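Local coordinates for NAD-dependent epimerase/dehydratase (Veillonella parvula, PDB 4HNG), which probably binds NAD(P) through a Rossmann-type domain and may act as an epimerase, dehydratase or related oxidoreductase, at residues Y7-G12 against T72-V77; T34-Q39 against G65-A70. One frame throughout, in Å; residues are numbered along the deposited sequence.

Contact 1 of 2, residues Y7-G12 against T72-V77; sequences YITILG and TNAEVV
The ring of Y7 meets the carboxylate of E75 at its edge: CD of E75 lies in the ring plane beside CD2, the carboxylate is turned at 90° to the ring, and E75 OE2 stands 3.4 Å from Y7 CD2. N73 O approaches the same ring obliquely, while the ring of H32 meets it from the adjacent strand 32-37. This pair opens a parallel strand pairing in the Rossmann fold, where strand 7-11 runs between strands 32-37 and 76-79. The carboxylate is anchored mainly through OE1, which accepts a hydrogen bond from K6 N; a weak second one comes from Y7 N. Y7 O is gripped twice, by E75 N at 2.9 Å and by V76 N at 3.3 Å, the first donor tilted 32° out of the carbonyl plane. This shared acceptor fastens the turn after helix 64-71 and the start of strand 76-79 to strand 7-11. Two residues beyond Y7, T9 N donates to V76 O (3.1 Å), a carbonyl that also receives the CA-H of I8. The side chains then sort to the two faces of the sheet. I8 and V76 lie side by side on the face covered by helix 16-28, with I8 CB 3.7 Å from V76 CG1. T9 and V77 point to the other face. There T9 OG1, set anti to its own carbonyl carbon (chi1 -65°), bonds to A70 O and lies 3.6 Å from A74 CB. Helix 85-97 also covers this face, touching L11 and V77, and L11 CD1 packs 3.6 Å from V77 CG1.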
ATOM      1  N   TYR A   7      -6.003  14.900  -5.686  1.00 35.99           N
ATOM      2  CA  TYR A   7      -6.223  14.714  -4.255  1.00 30.16           C
ATOM      3  C   TYR A   7      -6.082  13.259  -3.859  1.00 28.56           C
ATOM      4  O   TYR A   7      -6.838  12.407  -4.342  1.00 31.18           O
ATOM      5  CB  TYR A   7      -7.601  15.227  -3.836  1.00 34.25           C
ATOM      6  CG  TYR A   7      -7.847  16.668  -4.217  1.00 42.64           C
ATOM      7  CD1 TYR A   7      -7.447  17.700  -3.382  1.00 45.38           C
ATOM      8  CD2 TYR A   7      -8.465  16.995  -5.415  1.00 42.74           C
ATOM      9  CE1 TYR A   7      -7.661  19.024  -3.727  1.00 42.80           C
ATOM     10  CE2 TYR A   7      -8.685  18.310  -5.767  1.00 54.66           C
ATOM     11  CZ  TYR A   7      -8.280  19.321  -4.920  1.00 51.28           C
ATOM     12  OH  TYR A   7      -8.505  20.634  -5.277  1.00 53.74           O
ATOM     13  N   ILE A   8      -5.107  12.992  -2.997  1.00 26.42           N
ATOM     14  CA  ILE A   8      -4.872  11.657  -2.468  1.00 23.60           C
ATOM     15  C   ILE A   8      -4.976  11.650  -0.952  1.00 25.88           C
ATOM     16  O   ILE A   8      -4.448  12.532  -0.277  1.00 26.95           O
ATOM     17  CB  ILE A   8      -3.497  11.103  -2.926  1.00 24.35           C
ATOM     18  CG1 ILE A   8      -3.265   9.701  -2.374  1.00 27.52           C
ATOM     19  CG2 ILE A   8      -2.363  12.032  -2.495  1.00 25.35           C
ATOM     20  CD1 ILE A   8      -2.086   8.989  -3.023  1.00 26.89           C
ATOM     21  N   THR A   9      -5.663  10.645  -0.416  1.00 24.37           N
ATOM     22  CA  THR A   9      -5.617  10.377   1.010  1.00 23.07           C
ATOM     23  C   THR A   9      -4.796   9.124   1.297  1.00 20.59           C
ATOM     24  O   THR A   9      -5.025   8.066   0.708  1.00 23.72           O
ATOM     25  CB  THR A   9      -7.019  10.220   1.603  1.00 24.04           C
ATOM     26  OG1 THR A   9      -7.715  11.471   1.491  1.00 27.60           O
ATOM     27  CG2 THR A   9      -6.933   9.843   3.065  1.00 24.05           C
ATOM     28  N   ILE A  10      -3.830   9.282   2.190  1.00 22.11           N
ATOM     29  CA  ILE A  10      -2.953   8.191   2.590  1.00 19.42           C
ATOM     30  C   ILE A  10      -3.369   7.690   3.958  1.00 22.92           C
ATOM     31  O   ILE A  10      -3.236   8.395   4.954  1.00 24.98           O
ATOM     32  CB  ILE A  10      -1.495   8.658   2.601  1.00 23.41           C
ATOM     33  CG1 ILE A  10      -1.073   8.997   1.163  1.00 24.93           C
ATOM     34  CG2 ILE A  10      -0.590   7.588   3.225  1.00 23.80           C
ATOM     35  CD1 ILE A  10       0.312   9.616   1.044  1.00 26.91           C
ATOM     36  N   LEU A  11      -3.916   6.481   3.986  1.00 21.83           N
ATOM     37  CA  LEU A  11      -4.328   5.838   5.226  1.00 19.51           C
ATOM     38  C   LEU A  11      -3.157   5.021   5.745  1.00 25.72           C
ATOM     39  O   LEU A  11      -2.485   4.341   4.971  1.00 29.66           O
ATOM     40  CB  LEU A  11      -5.547   4.952   4.967  1.00 21.48           C
ATOM     41  CG  LEU A  11      -6.766   5.655   4.374  1.00 22.06           C
ATOM     42  CD1 LEU A  11      -7.914   4.689   4.183  1.00 27.38           C
ATOM     43  CD2 LEU A  11      -7.184   6.801   5.300  1.00 23.57           C
ATOM     44  N   GLY A  12      -2.888   5.107   7.042  1.00 25.88           N
ATOM     45  CA  GLY A  12      -1.712   4.470   7.606  1.00 25.89           C
ATOM     46  C   GLY A  12      -0.460   5.274   7.294  1.00 30.87           C
ATOM     47  O   GLY A  12       0.592   4.727   6.971  1.00 25.93           O
ATOM     48  N   THR A  72     -13.092  12.277   2.346  1.00 30.14           N
ATOM     49  CA  THR A  72     -14.026  13.135   1.613  1.00 37.42           C
ATOM     50  C   THR A  72     -13.305  13.832   0.461  1.00 40.77           C
ATOM     51  O   THR A  72     -12.229  14.397   0.645  1.00 40.41           O
ATOM     52  CB  THR A  72     -14.691  14.188   2.524  1.00 41.13           C
ATOM     53  OG1 THR A  72     -15.433  13.531   3.559  1.00 46.01           O
ATOM     54  CG2 THR A  72     -15.636  15.076   1.721  1.00 42.32           C
ATOM     55  N   ASN A  73     -13.889  13.775  -0.730  1.00 43.06           N
ATOM     56  CA  ASN A  73     -13.282  14.404  -1.905  1.00 52.23           C
ATOM     57  C   ASN A  73     -11.879  13.889  -2.273  1.00 48.07           C
ATOM     58  O   ASN A  73     -11.144  14.547  -3.009  1.00 42.09           O
ATOM     59  CB  ASN A  73     -13.253  15.929  -1.748  1.00 54.67           C
ATOM     60  CG  ASN A  73     -14.644  16.535  -1.642  1.00 61.80           C
ATOM     61  OD1 ASN A  73     -15.561  16.158  -2.376  1.00 57.62           O
ATOM     62  ND2 ASN A  73     -14.805  17.480  -0.722  1.00 61.91           N
ATOM     63  N   ALA A  74     -11.500  12.725  -1.761  1.00 38.78           N
ATOM     64  CA  ALA A  74     -10.288  12.081  -2.247  1.00 32.72           C
ATOM     65  C   ALA A  74     -10.577  11.583  -3.652  1.00 35.91           C
ATOM     66  O   ALA A  74     -11.684  11.129  -3.937  1.00 40.14           O
ATOM     67  CB  ALA A  74      -9.884  10.906  -1.346  1.00 28.49           C
ATOM     68  N   GLU A  75      -9.586  11.660  -4.531  1.00 30.52           N
ATOM     69  CA  GLU A  75      -9.738  11.122  -5.877  1.00 27.15           C
ATOM     70  C   GLU A  75      -9.134   9.725  -5.935  1.00 27.78           C
ATOM     71  O   GLU A  75      -9.528   8.901  -6.763  1.00 30.82           O
ATOM     72  CB  GLU A  75      -9.099  12.060  -6.896  1.00 29.62           C
ATOM     73  CG  GLU A  75      -9.842  13.373  -7.028  1.00 31.19           C
ATOM     74  CD  GLU A  75      -9.116  14.371  -7.886  1.00 41.61           C
ATOM     75  OE1 GLU A  75      -7.976  14.081  -8.304  1.00 38.79           O
ATOM     76  OE2 GLU A  75      -9.688  15.450  -8.137  1.00 48.45           O
ATOM     77  N   VAL A  76      -8.184   9.482  -5.037  1.00 25.36           N
ATOM     78  CA  VAL A  76      -7.566   8.174  -4.875  1.00 25.73           C
ATOM     79  C   VAL A  76      -7.152   7.999  -3.421  1.00 24.09           C
ATOM     80  O   VAL A  76      -6.765   8.960  -2.755  1.00 24.26           O
ATOM     81  CB  VAL A  76      -6.348   7.998  -5.807  1.00 27.80           C
ATOM     82  CG1 VAL A  76      -5.281   9.043  -5.501  1.00 27.05           C
ATOM     83  CG2 VAL A  76      -5.772   6.599  -5.677  1.00 25.23           C
ATOM     84  N   VAL A  77      -7.259   6.777  -2.914  1.00 22.26           N
ATOM     85  CA  VAL A  77      -6.908   6.470  -1.538  1.00 21.05           C
ATOM     86  C   VAL A  77      -5.840   5.382  -1.522  1.00 21.22           C
ATOM     87  O   VAL A  77      -5.993   4.360  -2.191  1.00 23.15           O
ATOM     88  CB  VAL A  77      -8.151   6.005  -0.741  1.00 23.13           C
ATOM     89  CG1 VAL A  77      -7.761   5.573   0.656  1.00 25.47           C
ATOM     90  CG2 VAL A  77      -9.193   7.131  -0.682  1.00 22.38           C
TER

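Contact 2 of 2, residues T34-Q39 against G65-A70; sequences TLYGRQ and GKLEQA
K66 meets the rim of the Y36 ring with the base of its side chain: K66 CB lies in the ring plane, 3.6 Å from Y36 OH, while the rest of the lysine leads away. Here helix 64-71 of the Rossmann fold packs on strand 32-37, running nearly antiparallel to it at 160° with the short axes 9.2 Å apart, as the helix of the crossover from strand 54-58 to strand 76-79. K66 O comes obliquely to the ring, 3.6 Å from Y36 CE1, and is already engaged by A70 N within the helix. L67 follows, its CA over the ring off-centre, 4.3 Å from the centroid and 30° from the normal, in a CH-pi contact. Its CD1 reaches Y36 CE2 at 3.8 Å, and the same leucine also touches L11 of strand 7-11 and A94 of helix 85-97. L67 N is near the phenol oxygen but at a poor angle; the hydroxyl bonds instead to S60 O, which anchors the far end of the side chain. With CG anti to the backbone N (chi1 -174°), Y36 sends its ring along the helix flank from A70 back to K66. One turn after K66, A70 closes the contact. A70 O lies 3.6 Å from T34 CG2, and the methyl A70 CB sits 3.5 Å from Y36 CD1.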
ATOM      1  N   THR A  34      -3.642  14.222   1.919  1.00 28.00           N
ATOM      2  CA  THR A  34      -4.245  14.101   3.238  1.00 25.51           C
ATOM      3  C   THR A  34      -3.698  12.852   3.919  1.00 28.09           C
ATOM      4  O   THR A  34      -3.779  11.741   3.372  1.00 28.22           O
ATOM      5  CB  THR A  34      -5.790  14.054   3.143  1.00 26.00           C
ATOM      6  OG1 THR A  34      -6.260  15.289   2.592  1.00 29.02           O
ATOM      7  CG2 THR A  34      -6.410  13.855   4.512  1.00 28.39           C
ATOM      8  N   LEU A  35      -3.118  13.044   5.097  1.00 28.36           N
ATOM      9  CA  LEU A  35      -2.512  11.962   5.869  1.00 25.96           C
ATOM     10  C   LEU A  35      -3.424  11.607   7.021  1.00 33.75           C
ATOM     11  O   LEU A  35      -3.848  12.484   7.774  1.00 31.88           O
ATOM     12  CB  LEU A  35      -1.148  12.389   6.416  1.00 28.76           C
ATOM     13  CG  LEU A  35      -0.147  12.875   5.365  1.00 29.18           C
ATOM     14  CD1 LEU A  35       1.179  13.274   5.978  1.00 32.00           C
ATOM     15  CD2 LEU A  35       0.033  11.789   4.308  1.00 30.55           C
ATOM     16  N   TYR A  36      -3.712  10.322   7.168  1.00 28.84           N
ATOM     17  CA  TYR A  36      -4.591   9.850   8.226  1.00 27.79           C
ATOM     18  C   TYR A  36      -3.921   8.737   9.007  1.00 31.32           C
ATOM     19  O   TYR A  36      -3.294   7.852   8.418  1.00 32.03           O
ATOM     20  CB  TYR A  36      -5.922   9.355   7.655  1.00 26.60           C
ATOM     21  CG  TYR A  36      -6.928   8.975   8.727  1.00 33.81           C
ATOM     22  CD1 TYR A  36      -7.662   9.952   9.390  1.00 33.67           C
ATOM     23  CD2 TYR A  36      -7.134   7.645   9.086  1.00 32.14           C
ATOM     24  CE1 TYR A  36      -8.574   9.621  10.374  1.00 35.96           C
ATOM     25  CE2 TYR A  36      -8.056   7.301  10.076  1.00 29.98           C
ATOM     26  CZ  TYR A  36      -8.767   8.299  10.712  1.00 34.40           C
ATOM     27  OH  TYR A  36      -9.681   7.983  11.684  1.00 35.76           O
ATOM     28  N   GLY A  37      -4.085   8.776  10.324  1.00 30.34           N
ATOM     29  CA  GLY A  37      -3.473   7.804  11.212  1.00 27.80           C
ATOM     30  C   GLY A  37      -3.384   8.300  12.638  1.00 33.84           C
ATOM     31  O   GLY A  37      -3.775   9.428  12.935  1.00 39.29           O
ATOM     32  N   ARG A  38      -2.859   7.461  13.524  1.00 38.54           N
ATOM     33  CA  ARG A  38      -2.736   7.842  14.925  1.00 39.35           C
ATOM     34  C   ARG A  38      -1.489   8.685  15.184  1.00 47.44           C
ATOM     35  O   ARG A  38      -0.394   8.338  14.741  1.00 46.11           O
ATOM     36  CB  ARG A  38      -2.702   6.608  15.829  1.00 48.34           C
ATOM     37  CG  ARG A  38      -3.921   5.714  15.725  1.00 48.70           C
ATOM     38  CD  ARG A  38      -4.000   4.781  16.917  1.00 51.46           C
ATOM     39  NE  ARG A  38      -4.098   5.538  18.163  1.00 56.17           N
ATOM     40  CZ  ARG A  38      -3.098   5.726  19.022  1.00 61.65           C
ATOM     41  NH1 ARG A  38      -3.303   6.444  20.119  1.00 51.54           N
ATOM     42  NH2 ARG A  38      -1.900   5.196  18.796  1.00 52.69           N
ATOM     43  N   GLN A  39      -1.670   9.792  15.900  1.00 46.65           N
ATOM     44  CA  GLN A  39      -0.555  10.602  16.397  1.00 46.06           C
ATOM     45  C   GLN A  39       0.402  11.088  15.305  1.00 45.31           C
ATOM     46  O   GLN A  39       1.605  11.234  15.551  1.00 51.78           O
ATOM     47  CB  GLN A  39       0.238   9.822  17.450  1.00 55.27           C
ATOM     48  CG  GLN A  39      -0.572   9.400  18.661  1.00 54.56           C
ATOM     49  CD  GLN A  39      -1.027  10.576  19.497  1.00 58.69           C
ATOM     50  OE1 GLN A  39      -0.471  11.670  19.406  1.00 68.96           O
ATOM     51  NE2 GLN A  39      -2.043  10.356  20.320  1.00 63.05           N
ATOM     52  N   GLY A  65     -16.130   8.853  12.001  1.00 43.42           N
ATOM     53  CA  GLY A  65     -16.255  10.269  11.717  1.00 41.28           C
ATOM     54  C   GLY A  65     -14.991  10.839  11.109  1.00 41.70           C
ATOM     55  O   GLY A  65     -15.023  11.488  10.065  1.00 38.06           O
ATOM     56  N   LYS A  66     -13.864  10.588  11.761  1.00 38.35           N
ATOM     57  CA  LYS A  66     -12.597  11.121  11.282  1.00 36.11           C
ATOM     58  C   LYS A  66     -12.150  10.450   9.985  1.00 37.71           C
ATOM     59  O   LYS A  66     -11.625  11.111   9.092  1.00 33.82           O
ATOM     60  CB  LYS A  66     -11.520  11.034  12.369  1.00 38.37           C
ATOM     61  CG  LYS A  66     -11.803  11.931  13.566  1.00 41.63           C
ATOM     62  CD  LYS A  66     -10.616  12.003  14.507  1.00 59.80           C
ATOM     63  CE  LYS A  66     -10.830  13.043  15.601  1.00 61.99           C
ATOM     64  NZ  LYS A  66     -11.844  12.618  16.613  1.00 68.36           N
ATOM     65  N   LEU A  67     -12.381   9.146   9.877  1.00 33.42           N
ATOM     66  CA  LEU A  67     -12.002   8.407   8.673  1.00 31.12           C
ATOM     67  C   LEU A  67     -12.749   8.937   7.452  1.00 31.98           C
ATOM     68  O   LEU A  67     -12.158   9.158   6.394  1.00 29.66           O
ATOM     69  CB  LEU A  67     -12.252   6.909   8.864  1.00 32.67           C
ATOM     70  CG  LEU A  67     -11.894   5.955   7.717  1.00 29.21           C
ATOM     71  CD1 LEU A  67     -10.424   6.085   7.322  1.00 27.10           C
ATOM     72  CD2 LEU A  67     -12.205   4.535   8.146  1.00 29.55           C
ATOM     73  N   GLU A  68     -14.051   9.166   7.604  1.00 28.96           N
ATOM     74  CA  GLU A  68     -14.841   9.716   6.508  1.00 29.47           C
ATOM     75  C   GLU A  68     -14.378  11.129   6.148  1.00 32.38           C
ATOM     76  O   GLU A  68     -14.327  11.486   4.973  1.00 33.87           O
ATOM     77  CB  GLU A  68     -16.338   9.727   6.853  1.00 39.40           C
ATOM     78  CG  GLU A  68     -16.994   8.349   6.802  1.00 39.08           C
ATOM     79  CD  GLU A  68     -18.432   8.367   7.292  1.00 45.88           C
ATOM     80  OE1 GLU A  68     -19.054   9.453   7.287  1.00 53.61           O
ATOM     81  OE2 GLU A  68     -18.938   7.297   7.690  1.00 44.58           O
ATOM     82  N   GLN A  69     -14.068  11.938   7.162  1.00 35.72           N
ATOM     83  CA  GLN A  69     -13.503  13.264   6.924  1.00 40.37           C
ATOM     84  C   GLN A  69     -12.254  13.170   6.051  1.00 37.56           C
ATOM     85  O   GLN A  69     -12.111  13.911   5.074  1.00 37.89           O
ATOM     86  CB  GLN A  69     -13.163  13.962   8.246  1.00 41.28           C
ATOM     87  CG  GLN A  69     -12.581  15.357   8.073  1.00 50.63           C
ATOM     88  CD  GLN A  69     -12.182  16.005   9.392  1.00 54.53           C
ATOM     89  OE1 GLN A  69     -12.658  15.620  10.462  1.00 53.84           O
ATOM     90  NE2 GLN A  69     -11.300  16.994   9.316  1.00 57.12           N
ATOM     91  N   ALA A  70     -11.364  12.248   6.400  1.00 31.19           N
ATOM     92  CA  ALA A  70     -10.087  12.106   5.704  1.00 33.82           C
ATOM     93  C   ALA A  70     -10.232  11.728   4.234  1.00 33.56           C
ATOM     94  O   ALA A  70      -9.439  12.157   3.401  1.00 30.41           O
ATOM     95  CB  ALA A  70      -9.196  11.104   6.424  1.00 30.83           C
TER

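How the contacts relate
The two contacts lie on neighbouring parts of one sheet, their centres about 10 Å apart and on the same side of the chain's centre. In chain order come strand 7-11, strand 32-37, strand 54-58, helix 64-71 and strand 76-79, so contact 2 falls wholly between the two segments of contact 1. Strands 7-11 and 32-37 pair side by side, with I10 N 2.7 Å from T34 O, a probable hydrogen bond. A beta-alpha-beta crossover runs from strand 54-58 through helix 64-71 to strand 76-79, passing strands 32-37 and 7-11. Sheet pairing and helix packing thereby build adjoining portions of the Rossmann-type domain that probably holds the nucleotide.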